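Local coordinates for protein ribonucleoside triphosphate reductase (Lactobacillus leichmannii, PDB 1L1L) that reduces ribonucleoside triphosphates to 2'-deoxyribonucleotides as a monomeric, allosterically regulated, B12-dependent class II ribonucleotide reductase, at residues L571-R576 and A688-I693. Numbering follows the deposited sequence.
Sequences LIQRIR and APKEPI
Ile-572 and Glu-691 form the hydrogen-bonded pair of a short antiparallel ladder, Ile-572 N giving to Glu-691 O (2.7 Å) and Glu-691 N giving back to Ile-572 O; a third bond, Arg-574 N to Pro-689 O (2.8 Å), carries the pairing past Lys-690. On the face of Ile-572 and Glu-691, the extended arm of Arg-574 brings its guanidinium edge-on to segment 688-693. Arg-574 NH1 meets Ala-688 O at 2.7 Å, in that carbonyl's plane, and with Arg-574 NH2 (3.0 Å from Glu-691 OE1) makes an end-on, two-nitrogen salt bridge to that single carboxylate oxygen. Glu-691 CG, anti to the backbone N (chi1 -174°), sends the carboxylate out nearly coplanar with the guanidinium (10°). Arg-574 NE makes a salt bridge to Glu-595, on the strand two places away, so several acceptors fix the group's rotation. Ile-572 lays CG2 over one face of the guanidinium, toward its rim, while its CD1 meets Ile-693 CD1 (3.8 Å), the two chains crossing at about a right angle beside helix 695-704. On the other face, Leu-571 CD2 packs tightly on Pro-692 CA (3.3 Å), and Gln-573 runs alongside Lys-690, OE1 against its CE (3.3 Å). One water donates to both Gln-573 OE1 and Pro-689 O. The short strand 690-692 forms the edge of a four-stranded antiparallel sheet, pairing with strand 570-578, whose other side is bonded to strand 603-611.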
loop_
_atom_site.group_PDB
_atom_site.type_symbol
_atom_site.label_atom_id
_atom_site.label_comp_id
_atom_site.label_asym_id
_atom_site.label_seq_id
_atom_site.Cartn_x
_atom_site.Cartn_y
_atom_site.Cartn_z
ATOM N N LEU A 571 2.064 -4.183 -26.864
ATOM C CA LEU A 571 1.108 -5.100 -26.271
ATOM C C LEU A 571 -0.335 -4.668 -26.447
ATOM O O LEU A 571 -0.625 -3.510 -26.737
ATOM C CB LEU A 571 1.347 -5.199 -24.761
ATOM C CG LEU A 571 2.686 -5.598 -24.148
ATOM C CD1 LEU A 571 2.722 -5.113 -22.709
ATOM C CD2 LEU A 571 2.865 -7.104 -24.215
ATOM N N ILE A 572 -1.232 -5.626 -26.256
ATOM C CA ILE A 572 -2.655 -5.349 -26.258
ATOM C C ILE A 572 -2.966 -5.530 -24.778
ATOM O O ILE A 572 -2.857 -6.643 -24.253
ATOM C CB ILE A 572 -3.487 -6.391 -27.028
ATOM C CG1 ILE A 572 -3.293 -6.238 -28.536
ATOM C CG2 ILE A 572 -4.959 -6.234 -26.657
ATOM C CD1 ILE A 572 -3.669 -4.880 -29.085
ATOM N N GLN A 573 -3.308 -4.452 -24.087
ATOM C CA GLN A 573 -3.632 -4.582 -22.677
ATOM C C GLN A 573 -5.135 -4.605 -22.521
ATOM O O GLN A 573 -5.832 -3.756 -23.066
ATOM C CB GLN A 573 -3.021 -3.444 -21.864
ATOM C CG GLN A 573 -1.514 -3.571 -21.739
ATOM C CD GLN A 573 -0.988 -3.001 -20.438
ATOM O OE1 GLN A 573 -1.457 -3.362 -19.359
ATOM N NE2 GLN A 573 -0.002 -2.110 -20.533
ATOM N N ARG A 574 -5.630 -5.608 -21.798
ATOM C CA ARG A 574 -7.060 -5.765 -21.571
ATOM C C ARG A 574 -7.501 -5.249 -20.207
ATOM O O ARG A 574 -6.946 -5.633 -19.170
ATOM C CB ARG A 574 -7.462 -7.242 -21.691
ATOM C CG ARG A 574 -7.309 -7.817 -23.080
ATOM C CD ARG A 574 -7.839 -9.248 -23.145
ATOM N NE ARG A 574 -7.939 -9.699 -24.523
ATOM C CZ ARG A 574 -6.903 -10.067 -25.262
ATOM N NH1 ARG A 574 -5.683 -10.051 -24.749
ATOM N NH2 ARG A 574 -7.088 -10.430 -26.525
ATOM N N ILE A 575 -8.511 -4.387 -20.215
ATOM C CA ILE A 575 -9.072 -3.831 -18.996
ATOM C C ILE A 575 -10.479 -4.392 -18.874
ATOM O O ILE A 575 -11.263 -4.326 -19.821
ATOM C CB ILE A 575 -9.131 -2.298 -19.071
ATOM C CG1 ILE A 575 -7.750 -1.761 -19.431
ATOM C CG2 ILE A 575 -9.604 -1.728 -17.748
ATOM C CD1 ILE A 575 -6.643 -2.266 -18.510
ATOM N N ARG A 576 -10.794 -4.959 -17.713
ATOM C CA ARG A 576 -12.099 -5.558 -17.490
ATOM C C ARG A 576 -13.096 -4.607 -16.846
ATOM O O ARG A 576 -12.776 -3.910 -15.870
ATOM C CB ARG A 576 -11.931 -6.832 -16.648
ATOM C CG ARG A 576 -10.828 -7.715 -17.223
ATOM C CD ARG A 576 -10.967 -9.184 -16.869
ATOM N NE ARG A 576 -11.074 -9.404 -15.434
ATOM C CZ ARG A 576 -11.026 -10.605 -14.866
ATOM N NH1 ARG A 576 -11.137 -10.727 -13.544
ATOM N NH2 ARG A 576 -10.848 -11.686 -15.619
ATOM N N ALA A 688 -5.198 -13.275 -22.385
ATOM C CA ALA A 688 -4.201 -12.551 -21.597
ATOM C C ALA A 688 -4.477 -11.080 -21.310
ATOM O O ALA A 688 -4.859 -10.326 -22.205
ATOM C CB ALA A 688 -2.837 -12.678 -22.272
ATOM N N PRO A 689 -4.274 -10.652 -20.052
ATOM C CA PRO A 689 -4.492 -9.255 -19.673
ATOM C C PRO A 689 -3.455 -8.390 -20.398
ATOM O O PRO A 689 -3.659 -7.197 -20.604
ATOM C CB PRO A 689 -4.294 -9.267 -18.157
ATOM C CG PRO A 689 -3.325 -10.381 -17.949
ATOM C CD PRO A 689 -3.865 -11.450 -18.882
ATOM N N LYS A 690 -2.340 -9.017 -20.768
ATOM C CA LYS A 690 -1.269 -8.356 -21.506
ATOM C C LYS A 690 -0.766 -9.302 -22.589
ATOM O O LYS A 690 -0.049 -10.265 -22.314
ATOM C CB LYS A 690 -0.117 -7.961 -20.577
ATOM C CG LYS A 690 -0.463 -6.848 -19.603
ATOM C CD LYS A 690 0.768 -6.391 -18.831
ATOM C CE LYS A 690 0.396 -5.481 -17.663
ATOM N NZ LYS A 690 1.606 -5.069 -16.871
ATOM N N GLU A 691 -1.152 -9.013 -23.825
ATOM C CA GLU A 691 -0.780 -9.830 -24.976
ATOM C C GLU A 691 0.244 -9.109 -25.847
ATOM O O GLU A 691 -0.025 -8.025 -26.370
ATOM C CB GLU A 691 -2.033 -10.125 -25.800
ATOM C CG GLU A 691 -1.845 -11.094 -26.956
ATOM C CD GLU A 691 -3.109 -11.230 -27.789
ATOM O OE1 GLU A 691 -4.210 -11.119 -27.211
ATOM O OE2 GLU A 691 -3.007 -11.452 -29.016
ATOM N N PRO A 692 1.439 -9.693 -26.012
ATOM C CA PRO A 692 2.460 -9.040 -26.844
ATOM C C PRO A 692 2.178 -9.107 -28.353
ATOM O O PRO A 692 1.690 -10.114 -28.864
ATOM C CB PRO A 692 3.746 -9.765 -26.444
ATOM C CG PRO A 692 3.256 -11.142 -26.085
ATOM C CD PRO A 692 2.000 -10.850 -25.293
ATOM N N ILE A 693 2.480 -8.016 -29.053
ATOM C CA ILE A 693 2.272 -7.929 -30.501
ATOM C C ILE A 693 3.456 -7.201 -31.138
ATOM O O ILE A 693 4.231 -6.538 -30.445
ATOM C CB ILE A 693 0.978 -7.150 -30.834
ATOM C CG1 ILE A 693 1.036 -5.760 -30.191
ATOM C CG2 ILE A 693 -0.235 -7.933 -30.359
ATOM C CD1 ILE A 693 -0.152 -4.876 -30.479
HETATM O O HOH W 1 -3.401 -5.017 -18.423
#